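Local coordinates for protein AceL NrdHF-1-1 Intein (Metagenome, PDB 6ZGQ) that is a linked, splicing-inactive form of a naturally split class 3 intein, an element that normally excises itself from a precursor protein by protein splicing, at residues A[26-32]-A[44-50]; A[32-38]-A[136-142]. All coordinates share one frame; numbering follows the deposited sequence.

In the fold
Interactions 1 and 2 both use strand 32-35 and meet at Val-32, which belongs to both: interaction 1 pairs it with strand 42-45 at the start of a short hairpin, and interaction 2 joins it to strand 140-144, distant in sequence. Interaction 1, centred about 15 Å from the centre of the chain, is a partly buried contact in which a turn packs on a proline and two backbone bonds start the hairpin; most of its residues reach solvent. Interaction 2, about 10 Å from that centre, is largely buried and rests on a backbone bridge backed by serine and glutamine side chains. The hydroxyl of Thr-45 bonds to the amide oxygen of Gln-34, so the two contacts are also coupled through a polar pair.

Interaction 1 (A[26-32]-A[44-50]); sequences ITLEDEV and YTNPTKT
Pro-47 packs CG of its ring against Ile-26 and Val-32, both of which it crosses at about a right angle. It follows the strand 42-45 of a beta hairpin in this all-beta intein fold, and the type I turn from Thr-27 to Asp-30 folds over it. CG of Pro-47 meets Val-32 CG2 at 3.7 Å and Ile-26 CG2 at 3.8 Å, a fit for a compact ring with no N-H to satisfy. The Ile-26 methyl branch reaches it by standing anti to the backbone N, and the side chain also touches Val-14 and Leu-134. Leu-28 swings its CD2 past the carbonyl of Pro-47 to lie 3.8 Å from CA of Lys-49. The hairpin itself begins where Val-32 and Thr-45 form an antiparallel hydrogen-bonded pair, Val-32 N to Thr-45 O at 2.9 Å and Thr-45 N to Val-32 O at 3.0 Å. Asp-30 suits the turn because its carboxylate accepts from Thr-27 N through OD2, while OD1 forms a salt bridge with Lys-21. Thr-27 adds an ST turn, its OG1 accepting a hydrogen bond from the backbone N of Glu-29 at 3.0 Å.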
ATOM      1  N   ILE A  26     -10.804   9.089  -3.697  1.00  9.16           N
ATOM      2  CA  ILE A  26     -11.026   7.978  -4.646  1.00  9.12           C
ATOM      3  C   ILE A  26     -12.511   7.574  -4.608  1.00  9.46           C
ATOM      4  O   ILE A  26     -13.077   7.433  -3.514  1.00  9.91           O
ATOM      5  CB  ILE A  26     -10.124   6.758  -4.323  1.00  8.55           C
ATOM      6  CG1 ILE A  26      -8.639   7.077  -4.587  1.00  7.65           C
ATOM      7  CG2 ILE A  26     -10.570   5.519  -5.098  1.00  8.33           C
ATOM      8  CD1 ILE A  26      -8.260   7.155  -6.050  1.00  7.12           C
ATOM      9  N   THR A  27     -13.120   7.441  -5.797  1.00  8.99           N
ATOM     10  CA  THR A  27     -14.496   6.938  -5.981  1.00  9.98           C
ATOM     11  C   THR A  27     -14.427   5.626  -6.774  1.00 10.42           C
ATOM     12  O   THR A  27     -13.341   5.245  -7.229  1.00  9.94           O
ATOM     13  CB  THR A  27     -15.388   7.928  -6.766  1.00 11.91           C
ATOM     14  OG1 THR A  27     -15.095   7.812  -8.161  1.00 12.30           O
ATOM     15  CG2 THR A  27     -15.198   9.374  -6.313  1.00 13.27           C
ATOM     16  N   LEU A  28     -15.579   4.973  -6.944  1.00 10.50           N
ATOM     17  CA  LEU A  28     -15.692   3.724  -7.708  1.00 10.22           C
ATOM     18  C   LEU A  28     -15.464   3.991  -9.210  1.00 11.19           C
ATOM     19  O   LEU A  28     -15.194   3.050  -9.965  1.00 12.92           O
ATOM     20  CB  LEU A  28     -17.061   3.078  -7.463  1.00  9.54           C
ATOM     21  CG  LEU A  28     -17.450   2.905  -5.991  1.00  9.20           C
ATOM     22  CD1 LEU A  28     -18.860   2.346  -5.879  1.00  9.09           C
ATOM     23  CD2 LEU A  28     -16.453   2.014  -5.268  1.00  9.16           C
ATOM     24  N   GLU A  29     -15.555   5.266  -9.620  1.00 12.73           N
ATOM     25  CA  GLU A  29     -15.370   5.693 -11.025  1.00 13.86           C
ATOM     26  C   GLU A  29     -13.908   6.022 -11.373  1.00 11.59           C
ATOM     27  O   GLU A  29     -13.605   6.255 -12.548  1.00 12.75           O
ATOM     28  CB  GLU A  29     -16.254   6.905 -11.326  1.00 16.99           C
ATOM     29  CG  GLU A  29     -17.739   6.611 -11.225  1.00 20.75           C
ATOM     30  CD  GLU A  29     -18.559   7.482 -12.146  1.00 24.71           C
ATOM     31  OE1 GLU A  29     -18.454   8.721 -12.039  1.00 29.80           O
ATOM     32  OE2 GLU A  29     -19.309   6.925 -12.978  1.00 31.58           O
ATOM     33  N   ASP A  30     -13.018   6.039 -10.373  1.00 10.13           N
ATOM     34  CA  ASP A  30     -11.577   6.280 -10.600  1.00  9.77           C
ATOM     35  C   ASP A  30     -10.933   5.026 -11.204  1.00  9.41           C
ATOM     36  O   ASP A  30     -11.417   3.917 -10.973  1.00  9.58           O
ATOM     37  CB  ASP A  30     -10.850   6.690  -9.309  1.00  9.95           C
ATOM     38  CG  ASP A  30     -11.088   8.137  -8.940  1.00 10.40           C
ATOM     39  OD1 ASP A  30     -10.852   9.006  -9.794  1.00 11.15           O
ATOM     40  OD2 ASP A  30     -11.532   8.396  -7.804  1.00 11.45           O
ATOM     41  N   GLU A  31      -9.861   5.230 -11.970  1.00  9.02           N
ATOM     42  CA  GLU A  31      -9.084   4.160 -12.614  1.00  9.15           C
ATOM     43  C   GLU A  31      -7.748   4.018 -11.874  1.00  8.55           C
ATOM     44  O   GLU A  31      -6.793   4.745 -12.187  1.00  8.97           O
ATOM     45  CB  GLU A  31      -8.863   4.497 -14.093  1.00 10.96           C
ATOM     46  CG  GLU A  31     -10.162   4.705 -14.849  1.00 12.30           C
ATOM     47  CD  GLU A  31      -9.929   5.067 -16.300  1.00 15.42           C
ATOM     48  OE1 GLU A  31      -9.702   6.260 -16.591  1.00 19.06           O
ATOM     49  OE2 GLU A  31      -9.974   4.152 -17.143  1.00 20.27           O
ATOM     50  N   VAL A  32      -7.696   3.067 -10.939  0.77  7.63           N
ATOM     51  CA  VAL A  32      -6.582   2.899  -9.991  0.77  7.56           C
ATOM     52  C   VAL A  32      -5.574   1.912 -10.571  0.77  7.73           C
ATOM     53  O   VAL A  32      -5.988   0.882 -11.120  0.77  8.20           O
ATOM     54  CB  VAL A  32      -7.106   2.380  -8.623  0.77  7.02           C
ATOM     55  CG1 VAL A  32      -5.969   2.034  -7.668  0.77  6.98           C
ATOM     56  CG2 VAL A  32      -8.041   3.403  -7.987  0.77  7.00           C
ATOM     57  N   TYR A  44      -5.011  -0.671 -14.910  1.00 11.16           N
ATOM     58  CA  TYR A  44      -5.960   0.276 -14.302  1.00 11.23           C
ATOM     59  C   TYR A  44      -7.346  -0.398 -14.244  1.00 11.55           C
ATOM     60  O   TYR A  44      -7.819  -0.934 -15.253  1.00 11.93           O
ATOM     61  CB  TYR A  44      -5.994   1.619 -15.057  1.00 11.18           C
ATOM     62  CG  TYR A  44      -4.651   2.310 -15.134  1.00 11.56           C
ATOM     63  CD1 TYR A  44      -4.195   3.111 -14.092  1.00 11.58           C
ATOM     64  CD2 TYR A  44      -3.829   2.152 -16.243  1.00 12.93           C
ATOM     65  CE1 TYR A  44      -2.964   3.737 -14.155  1.00 11.95           C
ATOM     66  CE2 TYR A  44      -2.598   2.783 -16.318  1.00 12.74           C
ATOM     67  CZ  TYR A  44      -2.170   3.575 -15.271  1.00 12.20           C
ATOM     68  OH  TYR A  44      -0.950   4.201 -15.330  1.00 13.23           O
ATOM     69  N   THR A  45      -7.956  -0.399 -13.055  0.99 11.77           N
ATOM     70  CA  THR A  45      -9.286  -0.981 -12.800  0.99 11.96           C
ATOM     71  C   THR A  45     -10.043  -0.038 -11.860  0.99 10.76           C
ATOM     72  O   THR A  45      -9.411   0.758 -11.170  0.99  9.57           O
ATOM     73  CB  THR A  45      -9.182  -2.356 -12.101  0.99 12.94           C
ATOM     74  OG1 THR A  45      -8.433  -2.198 -10.892  0.99 13.11           O
ATOM     75  CG2 THR A  45      -8.501  -3.404 -12.984  0.99 12.27           C
ATOM     76  N   ASN A  46     -11.375  -0.126 -11.856  1.00 10.26           N
ATOM     77  CA  ASN A  46     -12.223   0.629 -10.918  1.00 10.18           C
ATOM     78  C   ASN A  46     -12.202  -0.111  -9.578  1.00 10.30           C
ATOM     79  O   ASN A  46     -12.266  -1.342  -9.548  1.00 10.46           O
ATOM     80  CB  ASN A  46     -13.648   0.795 -11.467  1.00 10.58           C
ATOM     81  CG  ASN A  46     -13.671   1.518 -12.795  1.00 10.73           C
ATOM     82  OD1 ASN A  46     -13.509   2.737 -12.863  1.00 11.60           O
ATOM     83  ND2 ASN A  46     -13.846   0.763 -13.865  1.00 12.70           N
ATOM     84  N   PRO A  47     -12.067   0.626  -8.454  1.00  9.44           N
ATOM     85  CA  PRO A  47     -12.293   0.004  -7.145  1.00  9.54           C
ATOM     86  C   PRO A  47     -13.738  -0.490  -7.064  1.00  9.93           C
ATOM     87  O   PRO A  47     -14.612   0.147  -7.654  1.00 10.22           O
ATOM     88  CB  PRO A  47     -12.054   1.139  -6.133  1.00  9.10           C
ATOM     89  CG  PRO A  47     -11.437   2.267  -6.895  1.00  8.80           C
ATOM     90  CD  PRO A  47     -11.692   2.044  -8.360  1.00  8.50           C
ATOM     91  N   THR A  48     -13.963  -1.612  -6.368  1.00  9.87           N
ATOM     92  CA  THR A  48     -15.301  -2.193  -6.155  1.00 10.35           C
ATOM     93  C   THR A  48     -15.876  -1.765  -4.792  1.00 10.47           C
ATOM     94  O   THR A  48     -17.083  -1.865  -4.591  1.00 10.46           O
ATOM     95  CB  THR A  48     -15.273  -3.731  -6.247  1.00 10.41           C
ATOM     96  OG1 THR A  48     -14.413  -4.236  -5.224  1.00 10.36           O
ATOM     97  CG2 THR A  48     -14.785  -4.195  -7.623  1.00 10.55           C
ATOM     98  N   LYS A  49     -15.025  -1.289  -3.879  1.00 10.31           N
ATOM     99  CA  LYS A  49     -15.489  -0.591  -2.669  1.00 12.34           C
ATOM    100  C   LYS A  49     -14.413   0.339  -2.106  1.00 12.23           C
ATOM    101  O   LYS A  49     -13.216   0.073  -2.288  1.00 12.38           O
ATOM    102  CB  LYS A  49     -15.994  -1.575  -1.598  1.00 13.67           C
ATOM    103  CG  LYS A  49     -14.997  -2.628  -1.143  1.00 15.69           C
ATOM    104  CD  LYS A  49     -15.441  -3.342   0.129  1.00 17.53           C
ATOM    105  CE  LYS A  49     -16.617  -4.285  -0.105  1.00 18.87           C
ATOM    106  NZ  LYS A  49     -16.258  -5.469  -0.942  1.00 19.00           N
ATOM    107  N   THR A  50     -14.869   1.437  -1.481  1.00 10.76           N
ATOM    108  CA  THR A  50     -14.042   2.371  -0.701  1.00 10.31           C
ATOM    109  C   THR A  50     -14.574   2.338   0.742  1.00 11.53           C
ATOM    110  O   THR A  50     -15.779   2.118   0.923  1.00 11.86           O
ATOM    111  CB  THR A  50     -14.138   3.807  -1.247  1.00  9.80           C
ATOM    112  OG1 THR A  50     -15.476   4.273  -1.079  1.00  9.78           O
ATOM    113  CG2 THR A  50     -13.765   3.871  -2.724  1.00  8.93           C
TER

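Interaction 2 (A[32-38]-A[136-142]); sequences VLQFDMN and VPGKSFV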
ATOM      1  N   VAL A  32      -7.696   3.067 -10.939  0.77  7.63           N
ATOM      2  CA  VAL A  32      -6.582   2.899  -9.991  0.77  7.56           C
ATOM      3  C   VAL A  32      -5.574   1.912 -10.571  0.77  7.73           C
ATOM      4  O   VAL A  32      -5.988   0.882 -11.120  0.77  8.20           O
ATOM      5  CB  VAL A  32      -7.106   2.380  -8.623  0.77  7.02           C
ATOM      6  CG1 VAL A  32      -5.969   2.034  -7.668  0.77  6.98           C
ATOM      7  CG2 VAL A  32      -8.041   3.403  -7.987  0.77  7.00           C
ATOM      8  N   LEU A  33      -4.278   2.227 -10.450  1.00  7.89           N
ATOM      9  CA  LEU A  33      -3.202   1.303 -10.856  1.00  8.56           C
ATOM     10  C   LEU A  33      -3.156   0.157  -9.847  1.00  9.20           C
ATOM     11  O   LEU A  33      -2.723   0.365  -8.699  1.00  8.96           O
ATOM     12  CB  LEU A  33      -1.848   2.023 -10.919  1.00  8.54           C
ATOM     13  CG  LEU A  33      -0.680   1.191 -11.464  1.00  8.79           C
ATOM     14  CD1 LEU A  33      -0.979   0.686 -12.868  1.00  8.35           C
ATOM     15  CD2 LEU A  33       0.616   1.983 -11.447  1.00  8.76           C
ATOM     16  N   GLN A  34      -3.650  -1.017 -10.260  1.00  9.90           N
ATOM     17  CA  GLN A  34      -3.619  -2.231  -9.440  1.00 10.59           C
ATOM     18  C   GLN A  34      -2.416  -3.069  -9.862  1.00 10.82           C
ATOM     19  O   GLN A  34      -1.869  -2.848 -10.949  1.00 10.91           O
ATOM     20  CB  GLN A  34      -4.939  -3.020  -9.537  1.00 10.90           C
ATOM     21  CG  GLN A  34      -5.179  -3.747 -10.850  1.00 11.59           C
ATOM     22  CD  GLN A  34      -6.124  -4.914 -10.680  1.00 12.55           C
ATOM     23  OE1 GLN A  34      -7.069  -4.852  -9.897  1.00 12.18           O
ATOM     24  NE2 GLN A  34      -5.865  -5.996 -11.400  1.00 13.36           N
ATOM     25  N   PHE A  35      -2.010  -3.978  -8.971  1.00 11.12           N
ATOM     26  CA  PHE A  35      -0.963  -4.984  -9.189  1.00 12.52           C
ATOM     27  C   PHE A  35      -1.599  -6.348  -8.881  1.00 15.08           C
ATOM     28  O   PHE A  35      -2.075  -6.570  -7.759  1.00 13.39           O
ATOM     29  CB  PHE A  35       0.230  -4.686  -8.271  1.00 12.17           C
ATOM     30  CG  PHE A  35       1.390  -5.646  -8.398  1.00 13.42           C
ATOM     31  CD1 PHE A  35       2.228  -5.610  -9.501  1.00 14.22           C
ATOM     32  CD2 PHE A  35       1.667  -6.553  -7.383  1.00 13.65           C
ATOM     33  CE1 PHE A  35       3.308  -6.472  -9.601  1.00 15.64           C
ATOM     34  CE2 PHE A  35       2.742  -7.420  -7.479  1.00 14.47           C
ATOM     35  CZ  PHE A  35       3.562  -7.383  -8.591  1.00 16.08           C
ATOM     36  N   ASP A  36      -1.647  -7.228  -9.885  1.00 14.17           N
ATOM     37  CA  ASP A  36      -2.265  -8.555  -9.730  1.00 15.91           C
ATOM     38  C   ASP A  36      -1.257  -9.468  -9.020  1.00 16.50           C
ATOM     39  O   ASP A  36      -0.150  -9.665  -9.530  1.00 18.68           O
ATOM     40  CB  ASP A  36      -2.692  -9.124 -11.085  1.00 17.73           C
ATOM     41  CG  ASP A  36      -3.423 -10.437 -10.948  1.00 22.03           C
ATOM     42  OD1 ASP A  36      -2.744 -11.464 -10.749  1.00 25.05           O
ATOM     43  OD2 ASP A  36      -4.669 -10.428 -11.004  1.00 23.16           O
ATOM     44  N   MET A  37      -1.632  -9.978  -7.839  1.00 15.90           N
ATOM     45  CA  MET A  37      -0.737 -10.778  -6.986  1.00 16.25           C
ATOM     46  C   MET A  37      -0.390 -12.122  -7.633  1.00 19.02           C
ATOM     47  O   MET A  37       0.697 -12.651  -7.381  1.00 20.70           O
ATOM     48  CB  MET A  37      -1.362 -11.018  -5.608  1.00 15.13           C
ATOM     49  CG  MET A  37      -1.398  -9.788  -4.721  1.00 14.59           C
ATOM     50  SD  MET A  37      -2.297 -10.121  -3.199  1.00 17.20           S
ATOM     51  CE  MET A  37      -1.092 -11.098  -2.303  1.00 17.67           C
ATOM     52  N   ASN A  38      -1.306 -12.656  -8.452  1.00 20.79           N
ATOM     53  CA  ASN A  38      -1.134 -13.961  -9.117  1.00 23.07           C
ATOM     54  C   ASN A  38      -0.237 -13.860 -10.363  1.00 23.40           C
ATOM     55  O   ASN A  38       0.569 -14.771 -10.599  1.00 22.47           O
ATOM     56  CB  ASN A  38      -2.492 -14.587  -9.489  1.00 26.98           C
ATOM     57  CG  ASN A  38      -3.362 -14.877  -8.274  1.00 28.97           C
ATOM     58  OD1 ASN A  38      -2.861 -15.220  -7.204  1.00 33.46           O
ATOM     59  ND2 ASN A  38      -4.674 -14.750  -8.442  1.00 32.09           N
ATOM     60  N   VAL A 136      -9.747  -3.777  -4.992  1.00 10.60           N
ATOM     61  CA  VAL A 136      -9.525  -3.951  -6.444  1.00 11.13           C
ATOM     62  C   VAL A 136      -9.360  -5.449  -6.748  1.00 11.36           C
ATOM     63  O   VAL A 136      -8.855  -6.191  -5.913  1.00 11.84           O
ATOM     64  CB  VAL A 136      -8.298  -3.144  -6.950  1.00 11.31           C
ATOM     65  CG1 VAL A 136      -8.623  -1.663  -7.040  1.00 11.55           C
ATOM     66  CG2 VAL A 136      -7.070  -3.370  -6.078  1.00 10.97           C
ATOM     67  N   PRO A 137      -9.801  -5.912  -7.935  1.00 12.60           N
ATOM     68  CA  PRO A 137      -9.694  -7.332  -8.311  1.00 12.75           C
ATOM     69  C   PRO A 137      -8.319  -7.992  -8.082  1.00 12.90           C
ATOM     70  O   PRO A 137      -8.261  -9.146  -7.664  1.00 13.82           O
ATOM     71  CB  PRO A 137     -10.014  -7.308  -9.805  1.00 13.25           C
ATOM     72  CG  PRO A 137     -10.957  -6.161  -9.958  1.00 13.20           C
ATOM     73  CD  PRO A 137     -10.467  -5.117  -8.987  1.00 12.33           C
ATOM     74  N   GLY A 138      -7.238  -7.262  -8.362  1.00 12.47           N
ATOM     75  CA  GLY A 138      -5.864  -7.769  -8.228  1.00 12.27           C
ATOM     76  C   GLY A 138      -5.412  -7.896  -6.777  1.00 12.64           C
ATOM     77  O   GLY A 138      -4.360  -8.492  -6.525  1.00 14.41           O
ATOM     78  N   LYS A 139      -6.190  -7.308  -5.856  1.00 12.57           N
ATOM     79  CA  LYS A 139      -6.019  -7.408  -4.387  1.00 11.83           C
ATOM     80  C   LYS A 139      -4.868  -6.544  -3.863  1.00 10.15           C
ATOM     81  O   LYS A 139      -4.528  -6.645  -2.678  1.00  9.40           O
ATOM     82  CB  LYS A 139      -5.826  -8.864  -3.927  1.00 13.76           C
ATOM     83  CG  LYS A 139      -6.952  -9.829  -4.293  1.00 16.38           C
ATOM     84  CD  LYS A 139      -6.746 -11.222  -3.696  1.00 20.14           C
ATOM     85  CE  LYS A 139      -5.546 -11.973  -4.268  1.00 23.99           C
ATOM     86  NZ  LYS A 139      -5.726 -12.414  -5.681  1.00 27.86           N
ATOM     87  N   SER A 140      -4.281  -5.707  -4.729  1.00  9.93           N
ATOM     88  CA  SER A 140      -3.234  -4.739  -4.342  1.00 10.14           C
ATOM     89  C   SER A 140      -3.178  -3.606  -5.370  1.00  9.94           C
ATOM     90  O   SER A 140      -3.565  -3.822  -6.526  1.00 10.45           O
ATOM     91  CB  SER A 140      -1.876  -5.426  -4.204  1.00  9.77           C
ATOM     92  OG  SER A 140      -1.253  -5.609  -5.465  1.00 10.33           O
ATOM     93  N   PHE A 141      -2.721  -2.422  -4.942  1.00  9.93           N
ATOM     94  CA  PHE A 141      -2.650  -1.220  -5.802  1.00  9.67           C
ATOM     95  C   PHE A 141      -1.443  -0.355  -5.415  1.00  8.69           C
ATOM     96  O   PHE A 141      -0.803  -0.617  -4.394  1.00  8.36           O
ATOM     97  CB  PHE A 141      -3.975  -0.432  -5.772  1.00 10.38           C
ATOM     98  CG  PHE A 141      -4.403   0.013  -4.395  1.00 10.98           C
ATOM     99  CD1 PHE A 141      -3.919   1.191  -3.855  1.00 12.22           C
ATOM    100  CD2 PHE A 141      -5.283  -0.750  -3.644  1.00 12.84           C
ATOM    101  CE1 PHE A 141      -4.304   1.602  -2.589  1.00 10.37           C
ATOM    102  CE2 PHE A 141      -5.670  -0.344  -2.381  1.00 11.14           C
ATOM    103  CZ  PHE A 141      -5.174   0.829  -1.850  1.00 11.28           C
ATOM    104  N   VAL A 142      -1.129   0.638  -6.255  1.00  7.55           N
ATOM    105  CA  VAL A 142       0.084   1.466  -6.126  1.00  7.15           C
ATOM    106  C   VAL A 142      -0.273   2.767  -5.393  1.00  7.44           C
ATOM    107  O   VAL A 142      -1.253   3.434  -5.755  1.00  7.57           O
ATOM    108  CB  VAL A 142       0.732   1.741  -7.518  1.00  6.01           C
ATOM    109  CG1 VAL A 142       1.984   2.606  -7.416  1.00  6.02           C
ATOM    110  CG2 VAL A 142       1.089   0.431  -8.208  1.00  5.28           C
TER
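Gln-34 and Phe-141 bring their backbones together in a single beta bridge, CA to CA 3.9 Å, that joins the 32-35 strand of the hairpin to strand 140-144 of the large antiparallel sheet; the strand segments run at 129° to each other. Backbone bonds flank the bridge: Val-142 N donates to Leu-33 O, and Phe-35 N to Ser-140 O. Beyond them, Met-37 N makes a weak bond to Gly-138 O.

Side chains supply two more polar links. Ser-140 is short enough for its OG to donate to Phe-35 O at 2.6 Å while lying in the plane of the Phe-35 ring, at its edge. Gln-34, its CG between backbone N and carbonyl carbon (chi1 72°), accepts from Gly-138 N through OE1 at 2.9 Å, the donor standing above the carbonyl plane of the amide, and the same oxygen is bonded to Thr-45 OG1. With an alanine here, Gly-138 N and the Thr-45 hydroxyl would probably both be left without this acceptor. Gly-138 suits its place, since a CB there would clash with Gln-34 NE2 and crowd Phe-35 O.

Apolar side chains add two contacts. Val-32 CG1 rests against Phe-141 CB, and Leu-33 and Val-142 lie side by side, pointing the same way. Separately, Met-37 crosses Lys-139 at about a right angle, its SD lying against the aliphatic part of that chain, 3.8 Å from Lys-139 CB.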